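Local coordinates for UDP-glucose 4-epimerase (Brucella ovis, PDB 4WOK), which probably interconverts UDP-glucose and UDP-galactose by inverting the sugar at C4, with a tightly held NAD serving as the redox cofactor, at residues S25-A28 / K29-G33; D42-T46 / G47-A51; Q65-L68 / V69-M72. The protein carries 2 engineered substitutions. All blocks are in the same frame, centred on the assembly; numbering follows the deposited sequence.

Contact 1 of 3, residues S25-A28 / K29-G33; sequences SHTA and KLLAG
CG2 of Thr27 is placed anti to the backbone N, with OG1 beside that N (chi1 -61°), while CG of Leu31 swings anti to its own carbonyl carbon (chi1 -80°). These turns lay the two side chains next to each other, pointing the same way, so that CG2 of Thr27 meets CD1 of Leu31 at 4.0 Å. The leucine branch point also rests on the backbone, CG lying 3.3 Å from Thr27 O. That carbonyl takes the amide of Leu31, with Leu31 N 2.8 Å from Thr27 O and the N-H nearly straight at 163°. Matching i-to-i+4 bonds join Lys29 to Ser25, Leu30 to His26 and Ala32 to Ala28.

Polar ends are used within the same helix or beyond it: Thr27 OG1 bonds to Ile23 O, and in one conformer the ammonium of Lys29 forms a salt bridge with Asp185. The Thr27 and Leu31 pair forms an apolar stripe against Ile81 of strand 79-82 and against helix 236-251, where Ala240 meets Thr27 and Val244 meets Leu31. This is the inward face of helix 22-33, the first helix of the Rossmann fold, in the beta-alpha-beta unit that runs from strand 13-17 to strand 37-42.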
ATOM      1  N   SER A  25       9.701  -2.508  -1.773  1.00 21.10           N
ATOM      2  CA  SER A  25      10.704  -3.343  -2.431  1.00 19.12           C
ATOM      3  C   SER A  25      10.244  -3.717  -3.836  1.00 23.87           C
ATOM      4  O   SER A  25      11.054  -3.717  -4.770  1.00 22.05           O
ATOM      5  CB  SER A  25      11.021  -4.609  -1.614  1.00 20.45           C
ATOM      6  OG  SER A  25       9.874  -5.444  -1.446  1.00 19.58           O
ATOM      7  N   HIS A  26       8.954  -4.015  -4.006  1.00 20.81           N
ATOM      8  CA  HIS A  26       8.441  -4.282  -5.356  1.00 26.94           C
ATOM      9  C   HIS A  26       8.596  -3.061  -6.266  1.00 22.96           C
ATOM     10  O   HIS A  26       8.845  -3.182  -7.479  1.00 25.36           O
ATOM     11  CB  HIS A  26       6.973  -4.711  -5.311  1.00 22.19           C
ATOM     12  CG  HIS A  26       6.778  -6.146  -4.926  1.00 26.77           C
ATOM     13  ND1 HIS A  26       6.802  -6.573  -3.619  1.00 24.64           N
ATOM     14  CD2 HIS A  26       6.554  -7.249  -5.684  1.00 28.84           C
ATOM     15  CE1 HIS A  26       6.606  -7.885  -3.582  1.00 30.31           C
ATOM     16  NE2 HIS A  26       6.454  -8.316  -4.820  1.00 32.67           N
ATOM     17  N   THR A  27       8.429  -1.883  -5.678  1.00 24.28           N
ATOM     18  CA  THR A  27       8.532  -0.645  -6.441  1.00 22.77           C
ATOM     19  C   THR A  27       9.983  -0.360  -6.815  1.00 22.43           C
ATOM     20  O   THR A  27      10.264   0.086  -7.932  1.00 23.90           O
ATOM     21  CB  THR A  27       7.935   0.525  -5.645  1.00 23.68           C
ATOM     22  OG1 THR A  27       6.547   0.246  -5.412  1.00 23.40           O
ATOM     23  CG2 THR A  27       8.089   1.855  -6.409  1.00 20.91           C
ATOM     24  N   ALA A  28      10.905  -0.633  -5.892  1.00 22.22           N
ATOM     25  CA  ALA A  28      12.339  -0.533  -6.190  1.00 23.67           C
ATOM     26  C   ALA A  28      12.740  -1.464  -7.344  1.00 27.53           C
ATOM     27  O   ALA A  28      13.464  -1.060  -8.262  1.00 25.14           O
ATOM     28  CB  ALA A  28      13.157  -0.851  -4.943  1.00 19.82           C
ATOM     29  N   LYS A  29      12.282  -2.715  -7.295  1.00 23.46           N
ATOM     30  CA  LYS A  29      12.536  -3.660  -8.389  0.73 23.92           C
ATOM     31  C   LYS A  29      12.052  -3.094  -9.718  1.00 25.11           C
ATOM     32  O   LYS A  29      12.763  -3.155 -10.733  1.00 26.24           O
ATOM     33  CB  LYS A  29      11.849  -5.006  -8.104  0.73 24.23           C
ATOM     34  CG  LYS A  29      11.963  -6.042  -9.229  0.73 25.91           C
ATOM     35  CD  LYS A  29      11.394  -7.394  -8.777  0.73 26.25           C
ATOM     36  CE  LYS A  29      11.770  -8.530  -9.718  0.73 29.76           C
ATOM     37  NZ  LYS A  29      10.937  -8.541 -10.947  0.73 31.88           N
ATOM     38  N   LEU A  30      10.846  -2.538  -9.717  1.00 26.72           N
ATOM     39  CA  LEU A  30      10.274  -2.019 -10.952  1.00 29.49           C
ATOM     40  C   LEU A  30      11.040  -0.800 -11.440  1.00 32.87           C
ATOM     41  O   LEU A  30      11.319  -0.676 -12.636  1.00 31.70           O
ATOM     42  CB  LEU A  30       8.801  -1.658 -10.775  1.00 28.79           C
ATOM     43  CG  LEU A  30       8.147  -1.412 -12.136  1.00 37.97           C
ATOM     44  CD1 LEU A  30       7.712  -2.721 -12.756  1.00 39.69           C
ATOM     45  CD2 LEU A  30       6.989  -0.443 -12.052  1.00 38.39           C
ATOM     46  N   LEU A  31      11.372   0.098 -10.518  1.00 25.12           N
ATOM     47  CA  LEU A  31      12.128   1.291 -10.882  1.00 25.32           C
ATOM     48  C   LEU A  31      13.397   0.897 -11.620  1.00 26.26           C
ATOM     49  O   LEU A  31      13.719   1.467 -12.660  1.00 27.45           O
ATOM     50  CB  LEU A  31      12.476   2.126  -9.631  1.00 23.84           C
ATOM     51  CG  LEU A  31      11.351   3.012  -9.094  1.00 23.21           C
ATOM     52  CD1 LEU A  31      11.599   3.419  -7.612  1.00 21.67           C
ATOM     53  CD2 LEU A  31      11.192   4.264  -9.947  1.00 24.13           C
ATOM     54  N   ALA A  32      14.108  -0.088 -11.078  1.00 28.12           N
ATOM     55  CA  ALA A  32      15.370  -0.534 -11.658  1.00 32.11           C
ATOM     56  C   ALA A  32      15.160  -1.144 -13.035  1.00 39.36           C
ATOM     57  O   ALA A  32      16.020  -1.025 -13.910  1.00 33.14           O
ATOM     58  CB  ALA A  32      16.065  -1.533 -10.739  1.00 31.02           C
ATOM     59  N   GLY A  33      14.014  -1.789 -13.227  1.00 34.43           N
ATOM     60  CA  GLY A  33      13.674  -2.338 -14.528  1.00 38.58           C
ATOM     61  C   GLY A  33      13.437  -1.248 -15.559  1.00 39.35           C
ATOM     62  O   GLY A  33      13.623  -1.465 -16.760  1.00 34.33           O
TER

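Contact 2 of 3, residues D42-T46 / G47-A51; sequences DNLST and GHQSA. With NAD (nicotinamide-adenine-dinucleotide), chain B.
Leu44 reaches across the turn to Gln49, and its two methyl groups divide the work. From CB, the chain leads to a CG held anti to the carbonyl carbon (chi1 -55°), where it forks. CD2 lies against the backbone, 3.6 Å from Gln49 N, and also approaches the carbonyl carbon of His48. The two side chains cross at a slant, with Leu44 CD1 4.0 Å from Gln49 CB and about as far from its OE1. Nearby, a water donates to both Leu44 O and Gly47 O and so bridges the two carbonyls.

The other side of the turn is built round NAD. Asp42 grips both adenosine ribose hydroxyls: NAD O2B donates to Asp42 OD1, and NAD O3B donates to Asp42 OD2 at 2.6 Å. OD1 also takes the Leu44 amide on its anti lone pair, closing an Asx turn, and OD2 accepts from Ala20 N as well. The amides of Thr46 and Gly47 both donate to NAD O2B, and Thr46 OG1 bonds to NAD O1A at 2.7 Å, tying the loop to a phosphate. Asn43 lays its amide flat over the adenine, with ND2 3.3 Å from NAD C6A. Ser45 helps fix that plane, since its OG donates to Asn43 OD1 at 2.6 Å and its backbone N donates to the same oxygen in a second Asx turn; Asp61 takes the amide nitrogen.

Asp42 ends strand 37-42, where an acidic residue holding the ribose diol is the familiar Rossmann arrangement for NAD. Backbone bonds to Val58 and Gly60 join it to strand 57-59 and the residue after it. Phe57 of that strand packs on both Leu44 and Gln49, while His48 bonds through its backbone to Ala20 beside helix 22-33.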
ATOM      1  N   ASP A  42      15.332   3.299   4.903  1.00 16.30           N
ATOM      2  CA  ASP A  42      14.402   2.427   5.643  1.00 13.22           C
ATOM      3  C   ASP A  42      14.988   2.120   6.999  1.00 18.43           C
ATOM      4  O   ASP A  42      16.205   1.938   7.110  1.00 16.56           O
ATOM      5  CB  ASP A  42      14.167   1.126   4.860  1.00 14.02           C
ATOM      6  CG  ASP A  42      12.911   0.394   5.292  1.00 17.19           C
ATOM      7  OD1 ASP A  42      12.832  -0.021   6.472  1.00 17.43           O
ATOM      8  OD2 ASP A  42      12.002   0.231   4.452  1.00 17.64           O
ATOM      9  N   ASN A  43      14.158   2.065   8.043  1.00 15.83           N
ATOM     10  CA  ASN A  43      14.720   1.832   9.366  1.00 18.94           C
ATOM     11  C   ASN A  43      14.690   0.359   9.775  1.00 22.75           C
ATOM     12  O   ASN A  43      15.094   0.014  10.895  1.00 18.85           O
ATOM     13  CB  ASN A  43      14.012   2.707  10.427  1.00 15.38           C
ATOM     14  CG  ASN A  43      12.548   2.324  10.669  1.00 16.02           C
ATOM     15  OD1 ASN A  43      12.000   1.407  10.056  1.00 17.31           O
ATOM     16  ND2 ASN A  43      11.915   3.044  11.592  1.00 14.35           N
ATOM     17  N   LEU A  44      14.201  -0.482   8.863  1.00 15.29           N
ATOM     18  CA  LEU A  44      14.054  -1.946   9.035  1.00 15.90           C
ATOM     19  C   LEU A  44      13.170  -2.368  10.207  1.00 17.25           C
ATOM     20  O   LEU A  44      13.245  -3.518  10.666  1.00 18.15           O
ATOM     21  CB  LEU A  44      15.421  -2.616   9.180  1.00 16.35           C
ATOM     22  CG  LEU A  44      16.390  -2.307   8.029  1.00 16.19           C
ATOM     23  CD1 LEU A  44      17.718  -3.028   8.242  1.00 16.97           C
ATOM     24  CD2 LEU A  44      15.775  -2.679   6.644  1.00 16.59           C
ATOM     25  N   SER A  45      12.303  -1.466  10.660  1.00 15.48           N
ATOM     26  CA  SER A  45      11.375  -1.791  11.745  1.00 17.22           C
ATOM     27  C   SER A  45      10.402  -2.917  11.362  1.00 22.84           C
ATOM     28  O   SER A  45      10.115  -3.799  12.176  1.00 17.04           O
ATOM     29  CB  SER A  45      10.584  -0.548  12.165  1.00 15.45           C
ATOM     30  OG  SER A  45       9.947   0.055  11.040  1.00 18.38           O
ATOM     31  N   THR A  46       9.883  -2.890  10.136  1.00 17.69           N
ATOM     32  CA  THR A  46       9.001  -3.969   9.667  1.00 18.67           C
ATOM     33  C   THR A  46       9.459  -4.532   8.318  1.00 19.12           C
ATOM     34  O   THR A  46       8.976  -5.581   7.880  1.00 21.62           O
ATOM     35  CB  THR A  46       7.531  -3.504   9.546  1.00 19.27           C
ATOM     36  OG1 THR A  46       7.454  -2.348   8.705  1.00 19.14           O
ATOM     37  CG2 THR A  46       6.965  -3.167  10.915  1.00 19.16           C
ATOM     38  N   GLY A  47      10.393  -3.832   7.676  1.00 17.72           N
ATOM     39  CA  GLY A  47      10.956  -4.272   6.407  1.00 17.02           C
ATOM     40  C   GLY A  47      12.194  -5.124   6.598  1.00 23.45           C
ATOM     41  O   GLY A  47      12.553  -5.473   7.734  1.00 19.29           O
ATOM     42  N   HIS A  48      12.864  -5.435   5.491  1.00 20.31           N
ATOM     43  CA  HIS A  48      13.924  -6.440   5.497  1.00 23.38           C
ATOM     44  C   HIS A  48      15.079  -6.025   4.616  1.00 24.15           C
ATOM     45  O   HIS A  48      14.902  -5.774   3.430  1.00 23.10           O
ATOM     46  CB  HIS A  48      13.371  -7.792   5.032  1.00 20.59           C
ATOM     47  CG  HIS A  48      12.144  -8.205   5.778  1.00 24.52           C
ATOM     48  ND1 HIS A  48      12.191  -8.710   7.064  1.00 29.05           N
ATOM     49  CD2 HIS A  48      10.830  -8.130   5.452  1.00 22.07           C
ATOM     50  CE1 HIS A  48      10.961  -8.952   7.482  1.00 23.18           C
ATOM     51  NE2 HIS A  48      10.116  -8.604   6.526  1.00 22.14           N
ATOM     52  N   GLN A  49      16.261  -5.953   5.214  1.00 23.40           N
ATOM     53  CA  GLN A  49      17.465  -5.572   4.488  1.00 22.45           C
ATOM     54  C   GLN A  49      17.687  -6.455   3.265  1.00 25.01           C
ATOM     55  O   GLN A  49      18.144  -5.986   2.244  1.00 26.31           O
ATOM     56  CB  GLN A  49      18.682  -5.638   5.409  1.00 23.64           C
ATOM     57  CG  GLN A  49      19.963  -5.042   4.808  1.00 27.97           C
ATOM     58  CD  GLN A  49      21.034  -4.881   5.864  1.00 32.12           C
ATOM     59  OE1 GLN A  49      20.807  -5.189   7.035  1.00 38.22           O
ATOM     60  NE2 GLN A  49      22.201  -4.401   5.464  1.00 29.17           N
ATOM     61  N   SER A  50      17.343  -7.733   3.358  1.00 23.26           N
ATOM     62  CA  SER A  50      17.546  -8.656   2.242  1.00 27.68           C
ATOM     63  C   SER A  50      16.646  -8.354   1.045  1.00 29.93           C
ATOM     64  O   SER A  50      16.851  -8.898  -0.041  1.00 27.12           O
ATOM     65  CB  SER A  50      17.297 -10.098   2.688  1.00 26.63           C
ATOM     66  OG  SER A  50      15.973 -10.217   3.167  1.00 25.74           O
ATOM     67  N   ALA A  51      15.649  -7.492   1.237  1.00 24.53           N
ATOM     68  CA  ALA A  51      14.760  -7.116   0.132  1.00 25.78           C
ATOM     69  C   ALA A  51      15.302  -5.905  -0.646  1.00 26.24           C
ATOM     70  O   ALA A  51      14.681  -5.444  -1.603  1.00 26.12           O
ATOM     71  CB  ALA A  51      13.357  -6.818   0.650  1.00 24.48           C
TER
HETATM   72  PA  NAD B 400       5.640  -2.620   5.156  1.00 18.84           P
HETATM   73  O1A NAD B 400       5.647  -2.420   6.659  1.00 20.23           O
HETATM   74  O2A NAD B 400       6.084  -3.880   4.474  1.00 19.51           O
HETATM   75  O5B NAD B 400       6.752  -1.429   4.566  1.00 21.21           O
HETATM   76  C5B NAD B 400       6.875  -0.355   5.472  1.00 15.40           C
HETATM   77  C4B NAD B 400       8.366   0.064   5.370  1.00 15.82           C
HETATM   78  O4B NAD B 400       8.574   1.328   6.015  1.00 18.45           O
HETATM   79  C3B NAD B 400       9.104  -1.021   6.163  1.00 16.03           C
HETATM   80  O3B NAD B 400      10.204  -1.433   5.391  1.00 16.55           O
HETATM   81  C2B NAD B 400       9.539  -0.263   7.443  1.00 14.48           C
HETATM   82  O2B NAD B 400      10.728  -0.754   7.922  1.00 15.62           O
HETATM   83  C1B NAD B 400       9.719   1.193   6.879  1.00 14.01           C
HETATM   84  N9A NAD B 400       9.502   2.222   7.915  1.00 15.86           N
HETATM   85  C8A NAD B 400       8.424   2.362   8.816  1.00 17.63           C
HETATM   86  N7A NAD B 400       8.544   3.441   9.597  1.00 17.63           N
HETATM   87  C5A NAD B 400       9.751   4.023   9.189  1.00 20.33           C
HETATM   88  C6A NAD B 400      10.437   5.175   9.633  1.00 19.91           C
HETATM   89  N6A NAD B 400       9.923   5.940  10.654  1.00 14.20           N
HETATM   90  N1A NAD B 400      11.607   5.526   9.049  1.00 18.63           N
HETATM   91  C2A NAD B 400      12.083   4.724   8.042  1.00 14.25           C
HETATM   92  N3A NAD B 400      11.540   3.586   7.521  1.00 15.49           N
HETATM   93  C4A NAD B 400      10.355   3.281   8.134  1.00 15.97           C
HETATM   94  O3  NAD B 400       4.170  -2.052   4.841  1.00 18.72           O
HETATM   95  PN  NAD B 400       3.695  -2.064   3.296  1.00 23.39           P
HETATM   96  O1N NAD B 400       4.720  -2.228   2.210  1.00 20.36           O
HETATM   97  O2N NAD B 400       2.368  -2.737   3.346  1.00 29.35           O
HETATM   98  O5D NAD B 400       2.980  -0.523   2.980  1.00 34.97           O
HETATM   99  C5D NAD B 400       3.857   0.488   3.075  1.00 36.16           C
HETATM  100  C4D NAD B 400       3.085   1.736   2.646  1.00 23.04           C
HETATM  101  O4D NAD B 400       1.864   1.318   1.909  1.00 21.98           O
HETATM  102  C3D NAD B 400       2.579   2.479   3.899  1.00 26.13           C
HETATM  103  O3D NAD B 400       2.558   3.827   3.552  1.00 30.12           O
HETATM  104  C2D NAD B 400       1.155   1.925   4.022  1.00 32.83           C
HETATM  105  O2D NAD B 400       0.264   2.766   4.640  1.00 40.86           O
HETATM  106  C1D NAD B 400       0.794   1.964   2.518  1.00 24.26           C
HETATM  107  N1N NAD B 400      -0.489   1.122   2.305  1.00 25.24           N
HETATM  108  C2N NAD B 400      -0.367  -0.263   2.384  1.00 26.59           C
HETATM  109  C3N NAD B 400      -1.532  -1.051   2.191  1.00 25.97           C
HETATM  110  C7N NAD B 400      -1.415  -2.549   2.276  1.00 31.14           C
HETATM  111  O7N NAD B 400      -2.403  -3.263   2.079  1.00 25.78           O
HETATM  112  N7N NAD B 400      -0.185  -3.100   2.576  1.00 20.89           N
HETATM  113  C4N NAD B 400      -2.753  -0.419   1.942  1.00 27.60           C
HETATM  114  C5N NAD B 400      -2.838   0.971   1.874  1.00 32.73           C
HETATM  115  C6N NAD B 400      -1.686   1.747   2.062  1.00 31.50           C
HETATM  116  O   HOH W   1      11.641  -5.933  10.303  1.00 24.19           O

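Contact 3 of 3, residues Q65-L68 / V69-M72; sequences QARL and VETM
Leu68 and Met72 supply the apolar part of this helical turn, with CE of Met72 4.0 Å from CG of Leu68. The two side chains cross, and the methionine does the reaching: its CG is set anti to the carbonyl carbon (chi1 -64°), and the chain beyond it stays extended, long enough to bring CE to the leucine fork. Its CG also lies 3.3 Å from Leu68 O. Around them, Leu68 packs on Tyr41 of strand 37-42, and Met72 packs on Leu110 and Cys114 of helix 96-116. On another side of the helix, Val69 sets CG2 at 3.3 Å from Gln65 O, and CG2 also lies near CG of Gln65.

Backbone hydrogen bonds follow the i-to-i+4 pattern. Val69 N donates to Gln65 O almost straight (170°), and comparable bonds run from Glu70 to Ala66 and from Met72 to Leu68.

Arg67 O carries a heavier polar load, for Thr71 binds it twice. Thr71 N donates at 3.0 Å to Arg67 O, and Thr71 OG1 donates at 2.8 Å to that same oxygen. The hydroxyl can do so because it is turned beside its own backbone N (chi1 -61°). The two donors come to the carbonyl from opposite faces of its plane.

Charge plays a looser part. Arg67 NH1 stands 4.5 Å from Glu70 OE2, beyond salt-bridge range, and the carboxylate oxygen is well out of the guanidinium plane, so no N-H points at it. A firmer partner is the backbone carbonyl of Glu59, which NE binds.

The hydroxyl of the buried threonine thus spends its hydrogen on a carbonyl of its own helix, while the Arg67 and Glu70 charges probably add a modest electrostatic attraction without a direct bond.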
ATOM      1  N   GLN A  65      16.092  13.716  10.911  1.00 21.10           N
ATOM      2  CA  GLN A  65      16.006  14.647   9.789  1.00 23.60           C
ATOM      3  C   GLN A  65      17.383  14.964   9.201  1.00 24.69           C
ATOM      4  O   GLN A  65      17.499  15.105   7.990  1.00 20.43           O
ATOM      5  CB  GLN A  65      15.310  15.949  10.175  1.00 29.95           C
ATOM      6  CG  GLN A  65      14.873  16.734   8.923  1.00 37.66           C
ATOM      7  CD  GLN A  65      14.248  18.065   9.249  1.00 47.22           C
ATOM      8  OE1 GLN A  65      13.048  18.153   9.500  1.00 61.72           O
ATOM      9  NE2 GLN A  65      15.056  19.110   9.257  1.00 39.11           N
ATOM     10  N   ALA A  66      18.421  15.032  10.035  1.00 20.41           N
ATOM     11  CA  ALA A  66      19.774  15.276   9.506  1.00 26.48           C
ATOM     12  C   ALA A  66      20.187  14.164   8.545  1.00 27.04           C
ATOM     13  O   ALA A  66      20.724  14.416   7.468  1.00 23.61           O
ATOM     14  CB  ALA A  66      20.798  15.397  10.640  1.00 20.04           C
ATOM     15  N   ARG A  67      19.938  12.922   8.932  1.00 21.79           N
ATOM     16  CA  ARG A  67      20.348  11.806   8.104  1.00 20.96           C
ATOM     17  C   ARG A  67      19.561  11.771   6.804  1.00 19.64           C
ATOM     18  O   ARG A  67      20.094  11.417   5.761  1.00 21.35           O
ATOM     19  CB  ARG A  67      20.170  10.488   8.853  1.00 19.19           C
ATOM     20  CG  ARG A  67      20.775   9.281   8.133  1.00 21.62           C
ATOM     21  CD  ARG A  67      20.867   8.131   9.113  1.00 23.99           C
ATOM     22  NE  ARG A  67      21.462   6.945   8.516  1.00 26.47           N
ATOM     23  CZ  ARG A  67      22.767   6.759   8.362  1.00 38.42           C
ATOM     24  NH1 ARG A  67      23.629   7.695   8.757  1.00 40.98           N
ATOM     25  NH2 ARG A  67      23.204   5.640   7.805  1.00 33.19           N
ATOM     26  N   LEU A  68      18.282  12.120   6.874  1.00 20.41           N
ATOM     27  CA  LEU A  68      17.452  12.138   5.673  1.00 19.39           C
ATOM     28  C   LEU A  68      17.896  13.255   4.714  1.00 20.97           C
ATOM     29  O   LEU A  68      18.015  13.050   3.499  1.00 20.54           O
ATOM     30  CB  LEU A  68      15.988  12.299   6.070  1.00 24.22           C
ATOM     31  CG  LEU A  68      14.900  12.083   5.026  1.00 26.30           C
ATOM     32  CD1 LEU A  68      15.073  10.747   4.284  1.00 24.94           C
ATOM     33  CD2 LEU A  68      13.566  12.140   5.750  1.00 20.42           C
ATOM     34  N   VAL A  69      18.157  14.437   5.259  1.00 22.23           N
ATOM     35  CA  VAL A  69      18.686  15.537   4.444  1.00 20.96           C
ATOM     36  C   VAL A  69      20.031  15.172   3.811  1.00 22.82           C
ATOM     37  O   VAL A  69      20.271  15.422   2.617  1.00 23.94           O
ATOM     38  CB  VAL A  69      18.827  16.817   5.290  1.00 22.22           C
ATOM     39  CG1 VAL A  69      19.667  17.865   4.572  1.00 19.56           C
ATOM     40  CG2 VAL A  69      17.445  17.380   5.630  1.00 20.31           C
ATOM     41  N   GLU A  70      20.909  14.574   4.608  1.00 21.59           N
ATOM     42  CA  GLU A  70      22.220  14.143   4.127  1.00 22.78           C
ATOM     43  C   GLU A  70      22.056  13.225   2.926  1.00 25.60           C
ATOM     44  O   GLU A  70      22.767  13.335   1.922  1.00 23.31           O
ATOM     45  CB  GLU A  70      22.967  13.422   5.242  1.00 26.50           C
ATOM     46  CG  GLU A  70      24.381  12.967   4.911  1.00 36.85           C
ATOM     47  CD  GLU A  70      24.985  12.191   6.075  1.00 45.10           C
ATOM     48  OE1 GLU A  70      25.393  12.821   7.075  1.00 35.92           O
ATOM     49  OE2 GLU A  70      25.020  10.943   6.007  1.00 57.25           O
ATOM     50  N   THR A  71      21.092  12.321   3.048  1.00 19.00           N
ATOM     51  CA  THR A  71      20.836  11.345   2.002  1.00 22.45           C
ATOM     52  C   THR A  71      20.330  12.008   0.743  1.00 22.13           C
ATOM     53  O   THR A  71      20.789  11.699  -0.360  1.00 26.54           O
ATOM     54  CB  THR A  71      19.819  10.301   2.473  1.00 21.65           C
ATOM     55  OG1 THR A  71      20.359   9.611   3.601  1.00 22.56           O
ATOM     56  CG2 THR A  71      19.535   9.293   1.359  1.00 20.47           C
ATOM     57  N   MET A  72      19.378  12.921   0.891  1.00 20.81           N
ATOM     58  CA  MET A  72      18.887  13.649  -0.280  1.00 24.60           C
ATOM     59  C   MET A  72      19.979  14.493  -0.947  1.00 22.94           C
ATOM     60  O   MET A  72      20.024  14.610  -2.182  1.00 23.21           O
ATOM     61  CB  MET A  72      17.700  14.520   0.113  1.00 23.85           C
ATOM     62  CG  MET A  72      16.493  13.695   0.593  1.00 20.33           C
ATOM     63  SD  MET A  72      15.084  14.765   0.895  1.00 24.62           S
ATOM     64  CE  MET A  72      13.869  13.539   1.452  1.00 21.61           C
TER

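How the contacts relate
All three contacts are local and lie in series along the chain, so none nests in or crosses another; contacts 1 and 3 are turns within helices, and contact 2 is a loop ending in a short 3-10 turn. Contact 1, on helix 22-33, follows strand 13-17. The chain then runs through strand 37-42 into contact 2, the cofactor-binding turn, and on through strand 57-59 to contact 3 on helix 65-75. Contacts 1 and 2 touch where Ser25 CB packs 3.8 Å from Ala51 O. Contact 3 stays apart, its nearest atoms about 7 Å from contact 2 and about 13 Å from contact 1. Strand 37-42 connects them: it leads from helix 22-33 to the loop, and helix 65-75 packs on it.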